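Alpha-1,2-mannosidase (Bacteroides thetaiotaomicron, PDB 2WW2) hydrolyses alpha-mannosidic linkages with inversion of anomeric configuration, as a calcium-dependent glycoside hydrolase of family 92. Local coordinates at residues F80-L85 against F184-S189; Q143-D148 against E227-R232; H528-L533 against I591-Y596. All blocks are in the same frame, centred on the assembly; numbering follows the deposited sequence.

Contact 1. Residues F80-L85 against F184-S189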
loop_
_atom_site.group_PDB
_atom_site.type_symbol
_atom_site.label_atom_id
_atom_site.label_comp_id
_atom_site.label_asym_id
_atom_site.label_seq_id
_atom_site.Cartn_x
_atom_site.Cartn_y
_atom_site.Cartn_z
ATOM N N PHE A 80 40.584 -17.347 -5.303
ATOM C CA PHE A 80 41.677 -16.994 -4.408
ATOM C C PHE A 80 41.823 -15.479 -4.470
ATOM O O PHE A 80 41.160 -14.832 -5.302
ATOM C CB PHE A 80 42.982 -17.736 -4.779
ATOM C CG PHE A 80 43.640 -17.265 -6.044
ATOM C CD1 PHE A 80 44.638 -16.300 -6.003
ATOM C CD2 PHE A 80 43.309 -17.824 -7.277
ATOM C CE1 PHE A 80 45.268 -15.864 -7.170
ATOM C CE2 PHE A 80 43.950 -17.380 -8.451
ATOM C CZ PHE A 80 44.917 -16.398 -8.392
ATOM N N SER A 81 42.612 -14.881 -3.580
ATOM C CA SER A 81 42.760 -13.419 -3.652
ATOM C C SER A 81 44.205 -13.010 -3.482
ATOM O O SER A 81 45.027 -13.765 -2.961
ATOM C CB SER A 81 41.899 -12.683 -2.610
ATOM O OG SER A 81 42.385 -12.905 -1.292
ATOM N N ILE A 82 44.490 -11.786 -3.898
ATOM C CA ILE A 82 45.807 -11.206 -3.760
ATOM C C ILE A 82 45.569 -9.839 -3.102
ATOM O O ILE A 82 44.641 -9.138 -3.480
ATOM C CB ILE A 82 46.433 -10.994 -5.156
ATOM C CG1 ILE A 82 46.843 -12.334 -5.779
ATOM C CG2 ILE A 82 47.622 -10.056 -5.084
ATOM C CD1 ILE A 82 47.134 -12.229 -7.280
ATOM N N MET A 83 46.374 -9.485 -2.101
ATOM C CA MET A 83 46.175 -8.232 -1.384
ATOM C C MET A 83 47.515 -7.585 -1.055
ATOM O O MET A 83 48.263 -8.066 -0.213
ATOM C CB MET A 83 45.371 -8.462 -0.087
ATOM C CG MET A 83 45.052 -7.168 0.640
ATOM S SD MET A 83 44.111 -6.009 -0.401
ATOM C CE MET A 83 43.769 -4.747 0.816
ATOM N N PRO A 84 47.833 -6.477 -1.729
ATOM C CA PRO A 84 49.037 -5.761 -1.319
ATOM C C PRO A 84 48.769 -5.002 -0.011
ATOM O O PRO A 84 47.643 -4.556 0.226
ATOM C CB PRO A 84 49.304 -4.817 -2.491
ATOM C CG PRO A 84 47.981 -4.637 -3.154
ATOM C CD PRO A 84 47.173 -5.888 -2.901
ATOM N N LEU A 85 49.785 -4.875 0.845
ATOM C CA LEU A 85 49.631 -4.205 2.130
ATOM C C LEU A 85 50.855 -3.333 2.404
ATOM O O LEU A 85 51.974 -3.714 2.073
ATOM C CB LEU A 85 49.507 -5.222 3.273
ATOM C CG LEU A 85 48.263 -6.122 3.346
ATOM C CD1 LEU A 85 48.475 -7.144 4.460
ATOM C CD2 LEU A 85 46.956 -5.302 3.588
ATOM N N PHE A 184 46.506 -22.294 -9.551
ATOM C CA PHE A 184 46.920 -20.938 -9.898
ATOM C C PHE A 184 48.435 -20.750 -9.795
ATOM O O PHE A 184 49.136 -21.532 -9.143
ATOM C CB PHE A 184 46.168 -19.899 -9.055
ATOM C CG PHE A 184 46.426 -20.005 -7.567
ATOM C CD1 PHE A 184 47.551 -19.407 -6.994
ATOM C CD2 PHE A 184 45.536 -20.672 -6.739
ATOM C CE1 PHE A 184 47.782 -19.494 -5.616
ATOM C CE2 PHE A 184 45.756 -20.774 -5.357
ATOM C CZ PHE A 184 46.876 -20.185 -4.791
ATOM N N MET A 185 48.942 -19.727 -10.482
ATOM C CA MET A 185 50.349 -19.368 -10.350
ATOM C C MET A 185 50.498 -17.884 -10.554
ATOM O O MET A 185 49.699 -17.246 -11.263
ATOM C CB MET A 185 51.264 -20.134 -11.323
ATOM C CG MET A 185 51.162 -19.740 -12.783
ATOM S SD MET A 185 52.578 -20.299 -13.793
ATOM C CE MET A 185 53.867 -19.145 -13.364
ATOM N N MET A 186 51.527 -17.334 -9.930
ATOM C CA MET A 186 51.793 -15.917 -10.075
ATOM C C MET A 186 53.282 -15.626 -9.983
ATOM O O MET A 186 54.059 -16.402 -9.420
ATOM C CB MET A 186 51.018 -15.119 -9.032
ATOM C CG MET A 186 51.455 -15.355 -7.628
ATOM S SD MET A 186 50.368 -14.517 -6.455
ATOM C CE MET A 186 49.015 -15.684 -6.428
ATOM N N GLU A 187 53.674 -14.506 -10.558
ATOM C CA GLU A 187 55.070 -14.154 -10.599
ATOM C C GLU A 187 55.177 -12.707 -10.170
ATOM O O GLU A 187 54.293 -11.920 -10.492
ATOM C CB GLU A 187 55.577 -14.320 -12.028
ATOM C CG GLU A 187 57.043 -13.949 -12.203
ATOM C CD GLU A 187 57.442 -13.884 -13.660
ATOM O OE1 GLU A 187 56.777 -13.178 -14.444
ATOM O OE2 GLU A 187 58.419 -14.545 -14.023
ATOM N N PHE A 188 56.232 -12.372 -9.420
ATOM C CA PHE A 188 56.453 -11.009 -8.944
ATOM C C PHE A 188 57.690 -10.446 -9.641
ATOM O O PHE A 188 58.670 -11.171 -9.892
ATOM C CB PHE A 188 56.622 -10.991 -7.414
ATOM C CG PHE A 188 55.404 -11.503 -6.668
ATOM C CD1 PHE A 188 54.449 -10.622 -6.188
ATOM C CD2 PHE A 188 55.194 -12.859 -6.497
ATOM C CE1 PHE A 188 53.312 -11.084 -5.521
ATOM C CE2 PHE A 188 54.058 -13.333 -5.832
ATOM C CZ PHE A 188 53.122 -12.446 -5.340
ATOM N N SER A 189 57.659 -9.155 -9.940
ATOM C CA SER A 189 58.735 -8.548 -10.703
ATOM C C SER A 189 59.994 -8.302 -9.872
ATOM O O SER A 189 61.088 -8.175 -10.421
ATOM C CB SER A 189 58.248 -7.225 -11.311
ATOM O OG SER A 189 57.829 -6.335 -10.285
#
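The strand that brings Phe184 and Met186 against Phe80 and Ile82 is tied on its other face by a salt bridge, in which Glu187 OE1 meets Arg232 NH1 of the neighbouring strand. Across the contact itself everything is apolar. The rings of Phe80 and Phe184 form an offset face-to-face stack, with centroids 4.2 Å apart and planes inclined by 20°. The nearest approach lies beside this overlap, where CE2 of Phe80 comes within 3.4 Å of CB of Phe184. Phe184 CG and CD2 then cover the CD2-CE2 side of the Phe80 ring, off its centre. In Phe184 the ring stands between the backbone N and the carbonyl carbon (chi1 62°), and Phe80 adopts the same first torsion. Segments 80-85 and 184-188 run nearly parallel, their axes 10.1 Å apart at closest and at 16°, without a hydrogen bond between them: they belong to facing layers of the beta-sandwich of the GH92 N-terminal domain. Strand 80-86 pairs with strands 60-67 and 143-148, whereas strand 182-188 pairs with strands 164-169 and 229-236. Farther along, Met186 runs antiparallel alongside the Phe80 side chain, its bend at chi3 carrying the methyl CE round to 3.8 Å from Phe80 CE1, obliquely to the ring. Ile82 meets the same thioether end tip to tip, its CD1 lying 4.0 Å from Met186 CE and equally close to SD. Thr233, from strand 229-236, touches both Phe80 and Met186.

Contact 2. Residues Q143-D148 against E227-R232; sequences QYVVVD and EKLTIR
Val145 reaches across to Leu229 and Ile231 with the two methyl groups of a single short side chain. Its CB already points at the opposite strand but stays 4.7 Å from Ile231 CD1, and the branches make the closer approach. CG1, placed anti to the backbone N (chi1 173°), comes to 4.1 Å from Ile231 CD1. CG2, beside the backbone N, serves two partners: it lies 3.7 Å from Leu229 CD2 and 4.1 Å from the same Ile231 CD1. The delta methyl of Ile231 is therefore about equally far from both valine methyls, the two chains meeting tip to tip, while Leu229 crosses Val145 obliquely and offers only CD2. Leu229 and Ile231, two residues apart, project from the same face of their strand, and their methyls CD2 and CD1 lie 4.3 Å from each other. Val145 fits against this pair with its backbone well removed, the CA atoms of Val145 and Ile231 being 9.5 Å apart. This is the spacing of facing layers in the N-terminal beta-sandwich: strand 143-148 is hydrogen-bonded to strands 80-86 and 216-221, and strand 229-236 to strands 130-136 and 182-188. Ile82, Phe188 and Phe221 also touch Val145, so the three aliphatic tips sit in a wider apolar interior. No hydrogen bond or charge crosses between the two segments. Cohesion between them probably comes from dispersion and the exclusion of water, which depend on how well the methyl groups fit rather than on any directional bond.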
loop_
_atom_site.group_PDB
_atom_site.type_symbol
_atom_site.label_atom_id
_atom_site.label_comp_id
_atom_site.label_asym_id
_atom_site.label_seq_id
_atom_site.Cartn_x
_atom_site.Cartn_y
_atom_site.Cartn_z
ATOM N N GLN A 143 56.540 -3.488 2.872
ATOM C CA GLN A 143 55.840 -3.777 1.630
ATOM C C GLN A 143 55.503 -5.265 1.579
ATOM O O GLN A 143 56.406 -6.098 1.545
ATOM C CB GLN A 143 56.754 -3.453 0.438
ATOM C CG GLN A 143 57.303 -2.020 0.400
ATOM C CD GLN A 143 58.270 -1.809 -0.767
ATOM O OE1 GLN A 143 58.616 -2.759 -1.461
ATOM N NE2 GLN A 143 58.726 -0.559 -0.969
ATOM N N TYR A 144 54.220 -5.599 1.563
ATOM C CA TYR A 144 53.809 -6.996 1.473
ATOM C C TYR A 144 52.797 -7.251 0.375
ATOM O O TYR A 144 52.076 -6.362 -0.038
ATOM C CB TYR A 144 53.132 -7.437 2.758
ATOM C CG TYR A 144 53.953 -7.283 4.013
ATOM C CD1 TYR A 144 54.846 -8.276 4.416
ATOM C CD2 TYR A 144 53.806 -6.161 4.813
ATOM C CE1 TYR A 144 55.585 -8.134 5.586
ATOM C CE2 TYR A 144 54.534 -6.011 5.975
ATOM C CZ TYR A 144 55.417 -6.997 6.356
ATOM O OH TYR A 144 56.117 -6.832 7.518
ATOM N N VAL A 145 52.726 -8.502 -0.056
ATOM C CA VAL A 145 51.555 -8.990 -0.755
ATOM C C VAL A 145 51.132 -10.258 -0.029
ATOM O O VAL A 145 51.976 -11.111 0.269
ATOM C CB VAL A 145 51.884 -9.309 -2.233
ATOM C CG1 VAL A 145 50.687 -10.001 -2.920
ATOM C CG2 VAL A 145 52.340 -8.031 -2.974
ATOM N N VAL A 146 49.836 -10.379 0.261
ATOM C CA VAL A 146 49.288 -11.595 0.836
ATOM C C VAL A 146 48.481 -12.314 -0.230
ATOM O O VAL A 146 47.664 -11.691 -0.934
ATOM C CB VAL A 146 48.367 -11.314 2.037
ATOM C CG1 VAL A 146 47.618 -12.600 2.472
ATOM C CG2 VAL A 146 49.175 -10.721 3.197
ATOM N N VAL A 147 48.701 -13.624 -0.318
ATOM C CA VAL A 147 47.935 -14.481 -1.191
ATOM C C VAL A 147 47.036 -15.346 -0.294
ATOM O O VAL A 147 47.499 -15.947 0.673
ATOM C CB VAL A 147 48.839 -15.368 -2.053
ATOM C CG1 VAL A 147 48.021 -16.329 -2.869
ATOM C CG2 VAL A 147 49.729 -14.504 -2.996
ATOM N N ASP A 148 45.748 -15.369 -0.606
ATOM C CA ASP A 148 44.757 -16.029 0.233
ATOM C C ASP A 148 44.119 -17.078 -0.661
ATOM O O ASP A 148 43.482 -16.748 -1.661
ATOM C CB ASP A 148 43.750 -14.979 0.739
ATOM C CG ASP A 148 42.632 -15.575 1.590
ATOM O OD1 ASP A 148 42.201 -16.718 1.317
ATOM O OD2 ASP A 148 42.182 -14.886 2.537
ATOM N N GLU A 227 59.748 2.986 -8.285
ATOM C CA GLU A 227 59.444 1.763 -9.026
ATOM C C GLU A 227 58.118 1.153 -8.564
ATOM O O GLU A 227 57.623 1.484 -7.501
ATOM C CB GLU A 227 60.585 0.734 -8.907
ATOM C CG GLU A 227 61.905 1.201 -9.538
ATOM C CD GLU A 227 62.950 0.086 -9.619
ATOM O OE1 GLU A 227 62.626 -1.100 -9.370
ATOM O OE2 GLU A 227 64.110 0.398 -9.931
ATOM N N LYS A 228 57.549 0.275 -9.378
ATOM C CA LYS A 228 56.284 -0.373 -9.042
ATOM C C LYS A 228 56.479 -1.875 -9.116
ATOM O O LYS A 228 57.276 -2.358 -9.922
ATOM C CB LYS A 228 55.166 0.065 -9.996
ATOM C CG LYS A 228 54.867 1.582 -9.937
ATOM C CD LYS A 228 53.730 1.963 -10.887
ATOM C CE LYS A 228 54.161 1.800 -12.349
ATOM N NZ LYS A 228 53.121 2.322 -13.300
ATOM N N LEU A 229 55.753 -2.604 -8.273
ATOM C CA LEU A 229 55.756 -4.057 -8.323
ATOM C C LEU A 229 54.745 -4.484 -9.377
ATOM O O LEU A 229 53.620 -3.966 -9.405
ATOM C CB LEU A 229 55.311 -4.623 -6.966
ATOM C CG LEU A 229 55.241 -6.148 -6.835
ATOM C CD1 LEU A 229 56.658 -6.750 -6.798
ATOM C CD2 LEU A 229 54.456 -6.529 -5.588
ATOM N N THR A 230 55.131 -5.420 -10.238
ATOM C CA THR A 230 54.172 -6.063 -11.122
ATOM C C THR A 230 53.895 -7.472 -10.611
ATOM O O THR A 230 54.810 -8.169 -10.173
ATOM C CB THR A 230 54.706 -6.145 -12.561
ATOM O OG1 THR A 230 54.861 -4.822 -13.079
ATOM C CG2 THR A 230 53.731 -6.900 -13.446
ATOM N N ILE A 231 52.626 -7.878 -10.630
ATOM C CA ILE A 231 52.254 -9.246 -10.271
ATOM C C ILE A 231 51.522 -9.806 -11.467
ATOM O O ILE A 231 50.564 -9.199 -11.942
ATOM C CB ILE A 231 51.273 -9.300 -9.083
ATOM C CG1 ILE A 231 51.767 -8.431 -7.921
ATOM C CG2 ILE A 231 51.080 -10.774 -8.599
ATOM C CD1 ILE A 231 50.802 -8.389 -6.717
ATOM N N ARG A 232 51.967 -10.960 -11.956
ATOM C CA ARG A 232 51.336 -11.603 -13.106
ATOM C C ARG A 232 50.755 -12.891 -12.611
ATOM O O ARG A 232 51.427 -13.606 -11.877
ATOM C CB ARG A 232 52.367 -11.927 -14.198
ATOM C CG ARG A 232 53.092 -10.698 -14.714
ATOM C CD ARG A 232 54.223 -11.053 -15.722
ATOM N NE ARG A 232 54.952 -9.825 -15.997
ATOM C CZ ARG A 232 56.128 -9.528 -15.458
ATOM N NH1 ARG A 232 56.740 -10.405 -14.672
ATOM N NH2 ARG A 232 56.697 -8.357 -15.719
#

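Contact 3. Residues H528-L533 against I591-Y596; sequences HDPEGL and IYLYDY
Pro530 lays its ring over one face of Tyr596, a CH-pi contact made at the N-terminus of helix 530-537, in the helical catalytic domain, which probably has the (alpha/alpha)6-barrel fold of its clan. The proline CG sits 4.1 Å from the centroid of the tyrosine ring and 27° off its normal, displaced toward CD1, which it approaches to 3.7 Å. The two side chains are set at a slant to each other, whereas Leu593 meets Pro530 at about a right angle, its CD2 lying 3.9 Å from Pro530 CG. Tyr596 CG stands beside its backbone N (chi1 -65°), which brings the ring up to the proline, and Val645, Ala653 and Pro732 also touch this side chain. With an alanine in place of Tyr596, Pro530 would probably lose the aromatic face against its CG, opening a gap beside Leu593. The proline is the first residue of the helix; Asp529 before it is the N-cap, its OD1 accepting from Gly532 N at 3.0 Å, with the N-H arriving from above the carboxylate plane. A polar link runs alongside the apolar one. Glu531 OE1, which also hydrogen-bonds to His540 NE2, and the main-chain oxygen of Tyr596 are too far apart to bond directly, but one water donates to both, at 2.8 Å to Glu531 OE1 and 2.7 Å to Tyr596 O.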
loop_
_atom_site.group_PDB
_atom_site.type_symbol
_atom_site.label_atom_id
_atom_site.label_comp_id
_atom_site.label_asym_id
_atom_site.label_seq_id
_atom_site.Cartn_x
_atom_site.Cartn_y
_atom_site.Cartn_z
ATOM N N HIS A 528 4.451 -17.731 -26.102
ATOM C CA HIS A 528 4.255 -18.474 -27.346
ATOM C C HIS A 528 2.814 -18.365 -27.867
ATOM O O HIS A 528 2.501 -18.828 -28.979
ATOM C CB HIS A 528 4.668 -19.944 -27.178
ATOM C CG HIS A 528 3.861 -20.694 -26.161
ATOM N ND1 HIS A 528 3.899 -20.407 -24.811
ATOM C CD2 HIS A 528 3.016 -21.747 -26.299
ATOM C CE1 HIS A 528 3.102 -21.239 -24.162
ATOM N NE2 HIS A 528 2.544 -22.058 -25.044
ATOM N N ASP A 529 1.931 -17.736 -27.090
ATOM C CA ASP A 529 0.525 -17.653 -27.504
ATOM C C ASP A 529 -0.239 -16.441 -26.933
ATOM O O ASP A 529 -1.247 -16.603 -26.258
ATOM C CB ASP A 529 -0.199 -18.954 -27.121
ATOM C CG ASP A 529 -1.443 -19.205 -27.961
ATOM O OD1 ASP A 529 -1.735 -18.393 -28.878
ATOM O OD2 ASP A 529 -2.126 -20.227 -27.713
ATOM N N PRO A 530 0.238 -15.217 -27.207
ATOM C CA PRO A 530 -0.514 -14.061 -26.723
ATOM C C PRO A 530 -1.982 -14.070 -27.192
ATOM O O PRO A 530 -2.859 -13.661 -26.440
ATOM C CB PRO A 530 0.244 -12.875 -27.325
ATOM C CG PRO A 530 1.667 -13.380 -27.464
ATOM C CD PRO A 530 1.485 -14.835 -27.885
ATOM N N GLU A 531 -2.245 -14.520 -28.423
ATOM C CA GLU A 531 -3.619 -14.543 -28.914
ATOM C C GLU A 531 -4.456 -15.518 -28.083
ATOM O O GLU A 531 -5.602 -15.225 -27.734
ATOM C CB GLU A 531 -3.668 -14.901 -30.409
ATOM C CG GLU A 531 -5.071 -14.937 -31.015
ATOM C CD GLU A 531 -5.780 -13.574 -31.006
ATOM O OE1 GLU A 531 -5.106 -12.513 -31.001
ATOM O OE2 GLU A 531 -7.028 -13.574 -31.020
ATOM N N GLY A 532 -3.892 -16.678 -27.758
ATOM C CA GLY A 532 -4.618 -17.632 -26.918
ATOM C C GLY A 532 -4.846 -17.088 -25.513
ATOM O O GLY A 532 -5.871 -17.363 -24.886
ATOM N N LEU A 533 -3.887 -16.329 -24.987
ATOM C CA LEU A 533 -4.102 -15.701 -23.689
ATOM C C LEU A 533 -5.240 -14.676 -23.768
ATOM O O LEU A 533 -6.102 -14.627 -22.881
ATOM C CB LEU A 533 -2.812 -15.061 -23.143
ATOM C CG LEU A 533 -2.929 -14.445 -21.739
ATOM C CD1 LEU A 533 -3.360 -15.520 -20.725
ATOM C CD2 LEU A 533 -1.618 -13.806 -21.307
ATOM N N ILE A 591 5.106 -5.425 -21.751
ATOM C CA ILE A 591 4.902 -4.143 -22.426
ATOM C C ILE A 591 4.766 -4.298 -23.941
ATOM O O ILE A 591 4.090 -3.497 -24.592
ATOM C CB ILE A 591 6.022 -3.132 -22.123
ATOM C CG1 ILE A 591 5.831 -2.591 -20.719
ATOM C CG2 ILE A 591 5.933 -1.960 -23.093
ATOM C CD1 ILE A 591 6.861 -1.505 -20.330
ATOM N N TYR A 592 5.372 -5.348 -24.496
ATOM C CA TYR A 592 5.340 -5.546 -25.945
ATOM C C TYR A 592 4.053 -6.208 -26.407
ATOM O O TYR A 592 3.836 -6.336 -27.612
ATOM C CB TYR A 592 6.540 -6.380 -26.421
ATOM C CG TYR A 592 7.844 -5.600 -26.388
ATOM C CD1 TYR A 592 8.230 -4.814 -27.477
ATOM C CD2 TYR A 592 8.661 -5.621 -25.263
ATOM C CE1 TYR A 592 9.408 -4.077 -27.456
ATOM C CE2 TYR A 592 9.847 -4.874 -25.219
ATOM C CZ TYR A 592 10.202 -4.100 -26.326
ATOM O OH TYR A 592 11.376 -3.371 -26.310
ATOM N N LEU A 593 3.202 -6.629 -25.475
ATOM C CA LEU A 593 2.003 -7.396 -25.862
ATOM C C LEU A 593 0.986 -6.539 -26.626
ATOM O O LEU A 593 0.177 -7.062 -27.380
ATOM C CB LEU A 593 1.364 -8.086 -24.650
ATOM C CG LEU A 593 2.161 -9.268 -24.077
ATOM C CD1 LEU A 593 1.557 -9.771 -22.745
ATOM C CD2 LEU A 593 2.212 -10.393 -25.075
ATOM N N TYR A 594 1.022 -5.224 -26.444
ATOM C CA TYR A 594 0.128 -4.368 -27.227
ATOM C C TYR A 594 0.352 -4.538 -28.734
ATOM O O TYR A 594 -0.557 -4.267 -29.506
ATOM C CB TYR A 594 0.291 -2.908 -26.882
ATOM C CG TYR A 594 -0.070 -2.499 -25.458
ATOM C CD1 TYR A 594 -1.399 -2.310 -25.075
ATOM C CD2 TYR A 594 0.923 -2.225 -24.530
ATOM C CE1 TYR A 594 -1.724 -1.880 -23.791
ATOM C CE2 TYR A 594 0.612 -1.808 -23.228
ATOM C CZ TYR A 594 -0.707 -1.639 -22.870
ATOM O OH TYR A 594 -1.009 -1.213 -21.592
ATOM N N ASP A 595 1.550 -4.972 -29.132
ATOM C CA ASP A 595 1.893 -5.215 -30.552
ATOM C C ASP A 595 1.076 -6.339 -31.168
ATOM O O ASP A 595 0.973 -6.437 -32.396
ATOM C CB ASP A 595 3.362 -5.622 -30.710
ATOM C CG ASP A 595 4.339 -4.441 -30.704
ATOM O OD1 ASP A 595 3.923 -3.275 -30.830
ATOM O OD2 ASP A 595 5.566 -4.701 -30.608
ATOM N N TYR A 596 0.536 -7.211 -30.316
ATOM C CA TYR A 596 -0.160 -8.427 -30.750
ATOM C C TYR A 596 -1.676 -8.248 -30.806
ATOM O O TYR A 596 -2.400 -9.100 -31.339
ATOM C CB TYR A 596 0.173 -9.597 -29.795
ATOM C CG TYR A 596 1.635 -10.001 -29.822
ATOM C CD1 TYR A 596 2.034 -11.209 -30.403
ATOM C CD2 TYR A 596 2.611 -9.171 -29.284
ATOM C CE1 TYR A 596 3.376 -11.577 -30.446
ATOM C CE2 TYR A 596 3.957 -9.522 -29.324
ATOM C CZ TYR A 596 4.330 -10.729 -29.909
ATOM O OH TYR A 596 5.664 -11.057 -29.956
HETATM O O HOH W 1 -2.805 -11.586 -32.272
#

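In the fold
From the N terminus, strand 80-86 comes first, then strand 143-148, then strand 182-188, where contact 1 closes a loop of 98 residues that is free of helix. Contact 2 opens inside that loop and closes beyond it, at strand 229-236, so the two cross rather than nest. Their first strands are paired in one layer of the N-terminal sandwich and their second strands in the other; their centres are about 6 Å apart. Contact 3 follows in series within the catalytic domain, closing a partly helical span of 57 residues between helix 530-537 and the loop before helix 600-613. Its centre lies about 53 Å from that of contact 1, on the opposite side of the chain's centre.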